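Local coordinates for B12-binding domain-containing protein (PDB 6WTE), which is a cobalamin-dependent radical SAM methylase that carries a [4Fe-4S] cluster and probably methylates tryptophan by a non-radical route, at residues A[242-247]-A[275-280]; A[271-276]-A[308-313]; A[314-319]-A[364-369]. One frame throughout, in Å; residues are numbered along the deposited sequence. Where two conformers were deposited one is given.

Contact 1 of 3, residues A[242-247]-A[275-280]; sequences TRYGQR and NLSIAH. With EDO (1,2-ethanediol), chain G.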
loop_
_atom_site.group_PDB
_atom_site.type_symbol
_atom_site.label_atom_id
_atom_site.label_comp_id
_atom_site.label_asym_id
_atom_site.label_seq_id
_atom_site.Cartn_x
_atom_site.Cartn_y
_atom_site.Cartn_z
ATOM N N THR A 242 -2.574 -11.193 -9.620
ATOM C CA THR A 242 -3.056 -12.387 -8.934
ATOM C C THR A 242 -2.063 -13.540 -8.940
ATOM O O THR A 242 -2.387 -14.609 -8.413
ATOM C CB THR A 242 -4.358 -12.875 -9.576
ATOM O OG1 THR A 242 -4.105 -13.213 -10.948
ATOM C CG2 THR A 242 -5.424 -11.792 -9.520
ATOM N N ARG A 243 -0.890 -13.373 -9.547
ATOM C CA ARG A 243 0.138 -14.405 -9.555
ATOM C C ARG A 243 1.485 -13.759 -9.259
ATOM O O ARG A 243 1.671 -12.551 -9.439
ATOM C CB ARG A 243 0.187 -15.151 -10.896
ATOM C CG ARG A 243 -1.078 -15.953 -11.206
ATOM C CD ARG A 243 -1.292 -17.087 -10.210
ATOM N NE ARG A 243 -2.504 -17.839 -10.522
ATOM C CZ ARG A 243 -3.675 -17.664 -9.915
ATOM N NH1 ARG A 243 -3.797 -16.769 -8.942
ATOM N NH2 ARG A 243 -4.727 -18.393 -10.275
ATOM N N TYR A 244 2.434 -14.576 -8.812
ATOM C CA TYR A 244 3.721 -14.058 -8.364
ATOM C C TYR A 244 4.642 -13.819 -9.553
ATOM O O TYR A 244 4.936 -14.740 -10.323
ATOM C CB TYR A 244 4.352 -15.008 -7.345
ATOM C CG TYR A 244 3.479 -15.088 -6.120
ATOM C CD1 TYR A 244 3.335 -13.989 -5.288
ATOM C CD2 TYR A 244 2.748 -16.233 -5.831
ATOM C CE1 TYR A 244 2.511 -14.033 -4.187
ATOM C CE2 TYR A 244 1.918 -16.289 -4.723
ATOM C CZ TYR A 244 1.800 -15.178 -3.911
ATOM O OH TYR A 244 0.979 -15.206 -2.807
ATOM N N GLY A 245 5.069 -12.571 -9.709
ATOM C CA GLY A 245 6.175 -12.240 -10.585
ATOM C C GLY A 245 7.421 -12.146 -9.729
ATOM O O GLY A 245 7.667 -11.111 -9.107
ATOM N N GLN A 246 8.182 -13.237 -9.653
ATOM C CA GLN A 246 9.327 -13.319 -8.756
ATOM C C GLN A 246 10.542 -12.661 -9.393
ATOM O O GLN A 246 10.875 -12.943 -10.547
ATOM C CB GLN A 246 9.649 -14.779 -8.433
ATOM C CG GLN A 246 8.537 -15.544 -7.741
ATOM C CD GLN A 246 8.897 -17.000 -7.511
ATOM O OE1 GLN A 246 9.876 -17.503 -8.061
ATOM N NE2 GLN A 246 8.102 -17.686 -6.698
ATOM N N ARG A 247 11.219 -11.808 -8.633
ATOM C CA ARG A 247 12.455 -11.218 -9.119
ATOM C C ARG A 247 13.604 -12.206 -8.980
ATOM O O ARG A 247 13.614 -13.063 -8.086
ATOM C CB ARG A 247 12.793 -9.939 -8.358
ATOM C CG ARG A 247 11.765 -8.833 -8.465
ATOM C CD ARG A 247 12.246 -7.615 -7.698
ATOM N NE ARG A 247 13.493 -7.090 -8.262
ATOM C CZ ARG A 247 14.298 -6.233 -7.643
ATOM N NH1 ARG A 247 13.996 -5.788 -6.430
ATOM N NH2 ARG A 247 15.408 -5.815 -8.242
ATOM N N ASN A 275 6.105 -14.075 3.200
ATOM C CA ASN A 275 6.200 -15.523 3.355
ATOM C C ASN A 275 5.218 -16.303 2.481
ATOM O O ASN A 275 5.191 -17.533 2.562
ATOM C CB ASN A 275 6.003 -15.930 4.830
ATOM C CG ASN A 275 4.618 -15.584 5.362
ATOM O OD1 ASN A 275 4.004 -14.595 4.950
ATOM N ND2 ASN A 275 4.125 -16.392 6.294
ATOM N N LEU A 276 4.406 -15.641 1.666
ATOM C CA LEU A 276 3.720 -16.371 0.611
ATOM C C LEU A 276 4.675 -16.506 -0.565
ATOM O O LEU A 276 5.603 -15.709 -0.718
ATOM C CB LEU A 276 2.416 -15.676 0.214
ATOM C CG LEU A 276 1.394 -15.577 1.356
ATOM C CD1 LEU A 276 0.059 -15.032 0.856
ATOM C CD2 LEU A 276 1.183 -16.933 2.050
ATOM N N SER A 277 4.477 -17.542 -1.374
ATOM C CA SER A 277 5.522 -18.008 -2.283
ATOM C C SER A 277 6.805 -18.246 -1.479
ATOM O O SER A 277 7.819 -17.561 -1.627
ATOM C CB SER A 277 5.741 -17.012 -3.430
ATOM O OG SER A 277 6.375 -17.622 -4.541
ATOM N N ILE A 278 6.719 -19.230 -0.580
ATOM C CA ILE A 278 7.690 -19.353 0.504
ATOM C C ILE A 278 9.046 -19.823 -0.002
ATOM O O ILE A 278 10.086 -19.462 0.570
ATOM C CB ILE A 278 7.137 -20.294 1.595
ATOM C CG1 ILE A 278 8.122 -20.413 2.767
ATOM C CG2 ILE A 278 6.829 -21.663 1.012
ATOM C CD1 ILE A 278 8.268 -19.146 3.599
ATOM N N ALA A 279 9.078 -20.630 -1.062
ATOM C CA ALA A 279 10.358 -21.146 -1.532
ATOM C C ALA A 279 11.260 -20.013 -2.005
ATOM O O ALA A 279 12.470 -20.023 -1.746
ATOM C CB ALA A 279 10.139 -22.171 -2.647
ATOM N N HIS A 280 10.681 -19.019 -2.686
ATOM C CA HIS A 280 11.443 -17.845 -3.102
ATOM C C HIS A 280 11.953 -17.060 -1.898
ATOM O O HIS A 280 13.109 -16.620 -1.878
ATOM C CB HIS A 280 10.562 -16.963 -3.988
ATOM C CG HIS A 280 11.276 -15.795 -4.595
ATOM N ND1 HIS A 280 11.256 -14.539 -4.027
ATOM C CD2 HIS A 280 11.984 -15.680 -5.743
ATOM C CE1 HIS A 280 11.943 -13.705 -4.788
ATOM N NE2 HIS A 280 12.393 -14.372 -5.837
HETATM C C1 EDO G . 3.185 -20.647 0.258
HETATM O O1 EDO G . 4.201 -20.638 -0.750
HETATM C C2 EDO G . 1.852 -20.273 -0.386
HETATM O O2 EDO G . 1.973 -18.996 -1.033
#
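Tyr244 and Gln246 meet Leu276, Ser277 and His280 at the flank of the [4Fe-4S] pocket, where the short strand 245-246 passes the start of helix 278-294. The strand pairs with 224-225, just before the cluster-binding cysteines. Ser277 lays CB over one face of the Tyr244 ring, 4.0 Å from the centroid and 12° off the ring normal. This is a CH-pi contact. At the far end of the ring, Tyr244 OH reaches Leu276 CB at 3.4 Å. The same hydroxyl has a weak hydrogen bond with Ala228 N in the cysteine loop.

Ser277 is the N-cap residue, but its hydroxyl makes no capping bond. Its OG stands anti to the backbone N (chi1 -159°) and accepts from Gln246 NE2 at 2.8 Å. The serine oxygen lies close to the amide plane, although the bond is bent. Ser277 N and Ile278 N donate to the two hydroxyls of one ethanediol, which probably comes from the crystallisation liquor.

Gln246 and His280 run past each other in opposite directions. Gln246 CG lies over one imidazole face, offset toward the rim. His280 NE2 donates to Arg247 O at 2.9 Å, with an N-H...O angle of 167°. The acceptor lies in the ring plane, and the donor lies in the carbonyl plane.

The chemistry implies a proton on His280 NE2. The in-plane bond and the glutamine over one face together restrict the imidazole's rotation, and the Gln246 amide links the strand to the N-cap residue of the helix.

Contact 2 of 3, residues A[271-276]-A[308-313]; sequences DSEFNL and YCQPSP. With SF4 (iron/sulfur cluster), chain C.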
loop_
_atom_site.group_PDB
_atom_site.type_symbol
_atom_site.label_atom_id
_atom_site.label_comp_id
_atom_site.label_asym_id
_atom_site.label_seq_id
_atom_site.Cartn_x
_atom_site.Cartn_y
_atom_site.Cartn_z
ATOM N N ASP A 271 6.774 -6.672 -0.649
ATOM C CA ASP A 271 5.863 -7.670 -1.180
ATOM C C ASP A 271 4.477 -7.484 -0.575
ATOM O O ASP A 271 4.306 -6.854 0.471
ATOM C CB ASP A 271 6.375 -9.073 -0.854
ATOM C CG ASP A 271 7.782 -9.306 -1.356
ATOM O OD1 ASP A 271 8.268 -8.496 -2.170
ATOM O OD2 ASP A 271 8.413 -10.288 -0.921
ATOM N N SER A 272 3.479 -8.083 -1.225
ATOM C CA SER A 272 2.171 -8.187 -0.588
ATOM C C SER A 272 2.279 -8.971 0.716
ATOM O O SER A 272 1.790 -8.532 1.765
ATOM C CB SER A 272 1.172 -8.836 -1.544
ATOM O OG SER A 272 0.856 -7.955 -2.613
ATOM N N GLU A 273 2.931 -10.133 0.671
ATOM C CA GLU A 273 3.184 -10.945 1.862
ATOM C C GLU A 273 4.524 -11.633 1.656
ATOM O O GLU A 273 4.672 -12.401 0.702
ATOM C CB GLU A 273 2.083 -11.995 2.086
ATOM C CG GLU A 273 0.654 -11.473 2.022
ATOM C CD GLU A 273 0.258 -10.688 3.251
ATOM O OE1 GLU A 273 1.029 -10.687 4.235
ATOM O OE2 GLU A 273 -0.837 -10.087 3.245
ATOM N N PHE A 274 5.489 -11.389 2.548
ATOM C CA PHE A 274 6.835 -11.903 2.297
ATOM C C PHE A 274 6.873 -13.429 2.313
ATOM O O PHE A 274 7.591 -14.037 1.511
ATOM C CB PHE A 274 7.834 -11.336 3.311
ATOM C CG PHE A 274 9.249 -11.836 3.116
ATOM C CD1 PHE A 274 9.902 -11.663 1.909
ATOM C CD2 PHE A 274 9.920 -12.479 4.146
ATOM C CE1 PHE A 274 11.205 -12.119 1.726
ATOM C CE2 PHE A 274 11.218 -12.939 3.973
ATOM C CZ PHE A 274 11.862 -12.759 2.764
ATOM N N ASN A 275 6.105 -14.075 3.200
ATOM C CA ASN A 275 6.200 -15.523 3.355
ATOM C C ASN A 275 5.218 -16.303 2.481
ATOM O O ASN A 275 5.191 -17.533 2.562
ATOM C CB ASN A 275 6.003 -15.930 4.830
ATOM C CG ASN A 275 4.618 -15.584 5.362
ATOM O OD1 ASN A 275 4.004 -14.595 4.950
ATOM N ND2 ASN A 275 4.125 -16.392 6.294
ATOM N N LEU A 276 4.406 -15.641 1.666
ATOM C CA LEU A 276 3.720 -16.371 0.611
ATOM C C LEU A 276 4.675 -16.506 -0.565
ATOM O O LEU A 276 5.603 -15.709 -0.718
ATOM C CB LEU A 276 2.416 -15.676 0.214
ATOM C CG LEU A 276 1.394 -15.577 1.356
ATOM C CD1 LEU A 276 0.059 -15.032 0.856
ATOM C CD2 LEU A 276 1.183 -16.933 2.050
ATOM N N TYR A 308 6.722 -8.297 6.411
ATOM C CA TYR A 308 5.288 -8.402 6.645
ATOM C C TYR A 308 4.837 -9.769 6.161
ATOM O O TYR A 308 5.159 -10.164 5.035
ATOM C CB TYR A 308 4.502 -7.299 5.918
ATOM C CG TYR A 308 3.052 -7.253 6.351
ATOM C CD1 TYR A 308 2.093 -8.058 5.748
ATOM C CD2 TYR A 308 2.649 -6.418 7.387
ATOM C CE1 TYR A 308 0.772 -8.029 6.158
ATOM C CE2 TYR A 308 1.336 -6.379 7.800
ATOM C CZ TYR A 308 0.403 -7.186 7.185
ATOM O OH TYR A 308 -0.908 -7.144 7.597
ATOM N N CYS A 309 4.087 -10.484 7.004
ATOM C CA CYS A 309 3.800 -11.890 6.772
ATOM C C CYS A 309 2.345 -12.196 7.076
ATOM O O CYS A 309 1.664 -11.459 7.792
ATOM C CB CYS A 309 4.660 -12.815 7.651
ATOM S SG CYS A 309 6.401 -12.883 7.242
ATOM N N GLN A 310 1.893 -13.307 6.536
ATOM C CA GLN A 310 0.688 -13.980 6.992
ATOM C C GLN A 310 1.065 -15.024 8.032
ATOM O O GLN A 310 2.241 -15.385 8.162
ATOM C CB GLN A 310 -0.037 -14.632 5.815
ATOM C CG GLN A 310 -0.717 -13.625 4.896
ATOM C CD GLN A 310 -1.823 -12.872 5.601
ATOM O OE1 GLN A 310 -2.858 -13.449 5.941
ATOM N NE2 GLN A 310 -1.599 -11.586 5.858
ATOM N N PRO A 311 0.100 -15.496 8.827
ATOM C CA PRO A 311 0.446 -16.466 9.878
ATOM C C PRO A 311 1.037 -17.762 9.356
ATOM O O PRO A 311 1.766 -18.434 10.094
ATOM C CB PRO A 311 -0.893 -16.708 10.584
ATOM C CG PRO A 311 -1.658 -15.461 10.365
ATOM C CD PRO A 311 -1.276 -14.992 8.980
ATOM N N SER A 312 0.731 -18.149 8.122
ATOM C CA SER A 312 1.202 -19.402 7.561
ATOM C C SER A 312 1.573 -19.162 6.106
ATOM O O SER A 312 0.867 -18.426 5.403
ATOM C CB SER A 312 0.128 -20.499 7.658
ATOM O OG SER A 312 0.573 -21.706 7.062
ATOM N N PRO A 313 2.671 -19.765 5.618
ATOM C CA PRO A 313 3.578 -20.656 6.341
ATOM C C PRO A 313 4.672 -19.896 7.075
ATOM O O PRO A 313 5.302 -19.008 6.495
ATOM C CB PRO A 313 4.174 -21.515 5.229
ATOM C CG PRO A 313 4.197 -20.600 4.028
ATOM C CD PRO A 313 3.049 -19.622 4.198
HETATM FE FE1 SF4 C . -4.829 -11.640 1.691
HETATM FE FE2 SF4 C . -2.955 -11.377 -0.301
HETATM FE FE3 SF4 C . -2.401 -10.418 2.174
HETATM FE FE4 SF4 C . -4.257 -9.184 0.646
HETATM S S1 SF4 C . -2.032 -9.340 0.196
HETATM S S2 SF4 C . -4.448 -9.704 2.853
HETATM S S3 SF4 C . -5.186 -10.949 -0.465
HETATM S S4 SF4 C . -2.775 -12.607 1.623
#
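Tyr308 presents the edge of its ring to Glu273, whose OE1 lies near the ring plane, 3.2 Å from Tyr308 CD1. The carboxylate and ring planes are turned 42° apart. Across the carboxylate comes the Gln310 amide, steeply inclined to it. Gln310 NE2 gives Glu273 OE1 a weak hydrogen bond of 3.2 Å, while Gln310 OE1 is held by Tyr354 and Lys346. Glu273 bends at chi2 (-75°), which brings OE2 to iron FE3 of the cluster at 1.9 Å.

The Asn275 amide is gripped three times. Its OD1 accepts from Gln310 N at 2.9 Å. Its ND2 donates to Gln310 O at 2.8 Å and to Pro313 O at 2.9 Å, each reached from above the carbonyl plane. These bonds fix the amide flip. Phe274 N adds a nearly straight bond to Tyr308 O. Leu276 CD2 rests on Pro313 CD at 3.9 Å, beside a cis peptide bond.

Two neighbouring parallel strands, 266-269 and 304-309, are joined here at their C-terminal ends. Radical SAM barrels place their active site there. Carboxylate ligation by Glu273 is unusual: in most relatives the iron without a cysteine binds S-adenosylmethionine.

Contact 3 of 3, residues A[314-319]-A[364-369]; sequences FDEEFA and VRLCRE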
loop_
_atom_site.group_PDB
_atom_site.type_symbol
_atom_site.label_atom_id
_atom_site.label_comp_id
_atom_site.label_asym_id
_atom_site.label_seq_id
_atom_site.Cartn_x
_atom_site.Cartn_y
_atom_site.Cartn_z
ATOM N N PHE A 314 4.908 -20.253 8.341
ATOM C CA PHE A 314 5.959 -19.614 9.137
ATOM C C PHE A 314 6.505 -20.705 10.057
ATOM O O PHE A 314 6.013 -20.881 11.174
ATOM C CB PHE A 314 5.429 -18.424 9.931
ATOM C CG PHE A 314 6.511 -17.501 10.450
ATOM C CD1 PHE A 314 7.310 -17.866 11.528
ATOM C CD2 PHE A 314 6.714 -16.258 9.869
ATOM C CE1 PHE A 314 8.294 -17.016 12.004
ATOM C CE2 PHE A 314 7.693 -15.404 10.336
ATOM C CZ PHE A 314 8.492 -15.780 11.399
ATOM N N ASP A 315 7.506 -21.441 9.573
ATOM C CA ASP A 315 8.001 -22.594 10.313
ATOM C C ASP A 315 9.381 -22.309 10.901
ATOM O O ASP A 315 9.942 -21.216 10.759
ATOM C CB ASP A 315 8.002 -23.857 9.435
ATOM C CG ASP A 315 8.889 -23.746 8.201
ATOM O OD1 ASP A 315 9.772 -22.870 8.134
ATOM O OD2 ASP A 315 8.696 -24.564 7.274
ATOM N N GLU A 316 9.923 -23.320 11.584
ATOM C CA GLU A 316 11.183 -23.143 12.297
ATOM C C GLU A 316 12.318 -22.801 11.340
ATOM O O GLU A 316 13.143 -21.923 11.630
ATOM C CB GLU A 316 11.507 -24.402 13.099
ATOM C CG GLU A 316 12.748 -24.285 13.963
ATOM C CD GLU A 316 12.969 -25.519 14.814
ATOM O OE1 GLU A 316 12.175 -26.476 14.684
ATOM O OE2 GLU A 316 13.930 -25.528 15.614
ATOM N N GLU A 317 12.381 -23.483 10.193
ATOM C CA GLU A 317 13.426 -23.182 9.218
ATOM C C GLU A 317 13.330 -21.741 8.738
ATOM O O GLU A 317 14.350 -21.062 8.573
ATOM C CB GLU A 317 13.344 -24.140 8.030
ATOM C CG GLU A 317 14.421 -23.880 6.977
ATOM C CD GLU A 317 14.195 -24.639 5.685
ATOM O OE1 GLU A 317 13.025 -24.804 5.274
ATOM O OE2 GLU A 317 15.198 -25.076 5.082
ATOM N N PHE A 318 12.109 -21.260 8.495
ATOM C CA PHE A 318 11.938 -19.875 8.075
ATOM C C PHE A 318 12.435 -18.919 9.148
ATOM O O PHE A 318 13.141 -17.949 8.848
ATOM C CB PHE A 318 10.466 -19.606 7.750
ATOM C CG PHE A 318 10.219 -18.281 7.065
ATOM C CD1 PHE A 318 10.892 -17.951 5.902
ATOM C CD2 PHE A 318 9.291 -17.382 7.575
ATOM C CE1 PHE A 318 10.658 -16.735 5.263
ATOM C CE2 PHE A 318 9.044 -16.171 6.933
ATOM C CZ PHE A 318 9.736 -15.848 5.780
ATOM N N ALA A 319 12.109 -19.198 10.415
ATOM C CA ALA A 319 12.523 -18.311 11.492
ATOM C C ALA A 319 14.036 -18.324 11.669
ATOM O O ALA A 319 14.640 -17.273 11.912
ATOM C CB ALA A 319 11.820 -18.694 12.794
ATOM N N VAL A 364 4.828 -16.085 16.666
ATOM C CA VAL A 364 5.272 -15.213 17.745
ATOM C C VAL A 364 6.301 -15.924 18.615
ATOM O O VAL A 364 7.334 -15.344 18.974
ATOM C CB VAL A 364 4.063 -14.717 18.561
ATOM C CG1 VAL A 364 4.526 -13.996 19.822
ATOM C CG2 VAL A 364 3.195 -13.797 17.710
ATOM N N ARG A 365 6.066 -17.205 18.921
ATOM C CA ARG A 365 7.032 -17.960 19.728
ATOM C C ARG A 365 8.389 -18.052 19.039
ATOM O O ARG A 365 9.431 -17.785 19.653
ATOM C CB ARG A 365 6.519 -19.366 20.031
ATOM C CG ARG A 365 7.615 -20.243 20.634
ATOM C CD ARG A 365 7.120 -21.640 21.000
ATOM N NE ARG A 365 6.606 -22.381 19.852
ATOM C CZ ARG A 365 7.347 -23.121 19.031
ATOM N NH1 ARG A 365 8.662 -23.218 19.210
ATOM N NH2 ARG A 365 6.771 -23.760 18.019
ATOM N N LEU A 366 8.397 -18.480 17.776
ATOM C CA LEU A 366 9.652 -18.630 17.049
ATOM C C LEU A 366 10.407 -17.310 16.974
ATOM O O LEU A 366 11.636 -17.279 17.111
ATOM C CB LEU A 366 9.385 -19.175 15.642
ATOM C CG LEU A 366 8.873 -20.617 15.527
ATOM C CD1 LEU A 366 8.565 -20.952 14.072
ATOM C CD2 LEU A 366 9.871 -21.621 16.117
ATOM N N CYS A 367 9.689 -16.205 16.759
ATOM C CA CYS A 367 10.351 -14.906 16.762
ATOM C C CYS A 367 10.883 -14.563 18.149
ATOM O O CYS A 367 12.014 -14.081 18.282
ATOM C CB CYS A 367 9.396 -13.828 16.277
ATOM S SG CYS A 367 9.024 -13.907 14.508
ATOM N N ARG A 368 10.079 -14.805 19.189
ATOM C CA ARG A 368 10.535 -14.551 20.554
ATOM C C ARG A 368 11.798 -15.343 20.866
ATOM O O ARG A 368 12.760 -14.804 21.425
ATOM C CB ARG A 368 9.432 -14.896 21.557
ATOM C CG ARG A 368 9.853 -14.677 23.006
ATOM C CD ARG A 368 8.813 -15.173 24.000
ATOM N NE ARG A 368 8.749 -16.631 24.067
ATOM C CZ ARG A 368 7.657 -17.345 23.817
ATOM N NH1 ARG A 368 7.695 -18.667 23.903
ATOM N NH2 ARG A 368 6.524 -16.738 23.489
ATOM N N GLU A 369 11.811 -16.629 20.508
ATOM C CA GLU A 369 12.981 -17.469 20.740
ATOM C C GLU A 369 14.236 -16.926 20.069
ATOM O O GLU A 369 15.348 -17.232 20.515
ATOM C CB GLU A 369 12.712 -18.883 20.234
ATOM C CG GLU A 369 11.624 -19.622 20.993
ATOM C CD GLU A 369 11.287 -20.946 20.349
ATOM O OE1 GLU A 369 11.691 -21.157 19.183
ATOM O OE2 GLU A 369 10.622 -21.775 21.003
#
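Leu366 and Cys367 of helix 357-369 supply the apolar part of this contact, against Phe314 and Ala319. Leu366 does most of the touching. One of its methyls, CD1, lies 3.5 Å from Asp315 C, over the backbone that leads into helix 316-325. Leu366 CD1 also comes to the edge of the Phe314 ring, 4.2 Å from Phe314 CD1. Phe314 and Leu366 lie alongside each other and point opposite ways. Leu366 CB meets Ala319 CB at 3.8 Å. The small alanine lets the helix backbones approach here, with Ala319 CA 6.3 Å from Leu366 CA.

A sulfur-aromatic contact comes next. Cys367 SG is 3.7 Å from Phe314 CZ and approaches the ring obliquely, 60° off its normal. Phe314 CG stands anti to the backbone N (chi1 -164°), which carries the ring toward the sulfur. Phe318, four residues on and in the first turn of helix 316-325, sets its CD2 over one face of the Phe314 ring.

No hydrogen bond crosses the contact. The polar groups bond within their own segment or to residues outside the two. Asp315 is the N-cap of helix 316-325: its OD1 accepts from Phe318 N at 2.9 Å, met nearly along the C-O axis. Asp315 OD2 also pairs with Lys282. On the other helix, Arg365 NH1 forms a salt bridge with Glu369 OE2 at 3.0 Å. Glu369 OE2 lies in the Arg365 guanidinium plane, whereas Arg365 NH1 stands above the carboxylate plane.

In the fold, this contact joins two outer helices of the radical SAM barrel. Phe318 packs on helix 278-294 next door. Phe314 also touches Leu363 of helix 357-369, while Val364 and Cys367 face strand 373-380 beneath.

Overall arrangement
The three contacts follow the barrel from the cluster out to its helical layer. Contacts 1 and 2 have centres about 10 Å apart and share Asn275 and Leu276. They also meet where Ile278 CB packs on Pro313 CG at 3.8 Å. Contact 2 holds Glu273, the carboxylate ligand of the cluster, and its Asp271 and Ser272 touch cobalamin. Contact 3 is centred about 13 Å from contact 2 and 20 Å from contact 1. Phe318 connects it to both: its CE2 lies 3.7 Å from Asn275 CB. Contact 3 is remote from the chemistry, with the Phe314 side chain about 13 Å from the cluster at its nearest approach.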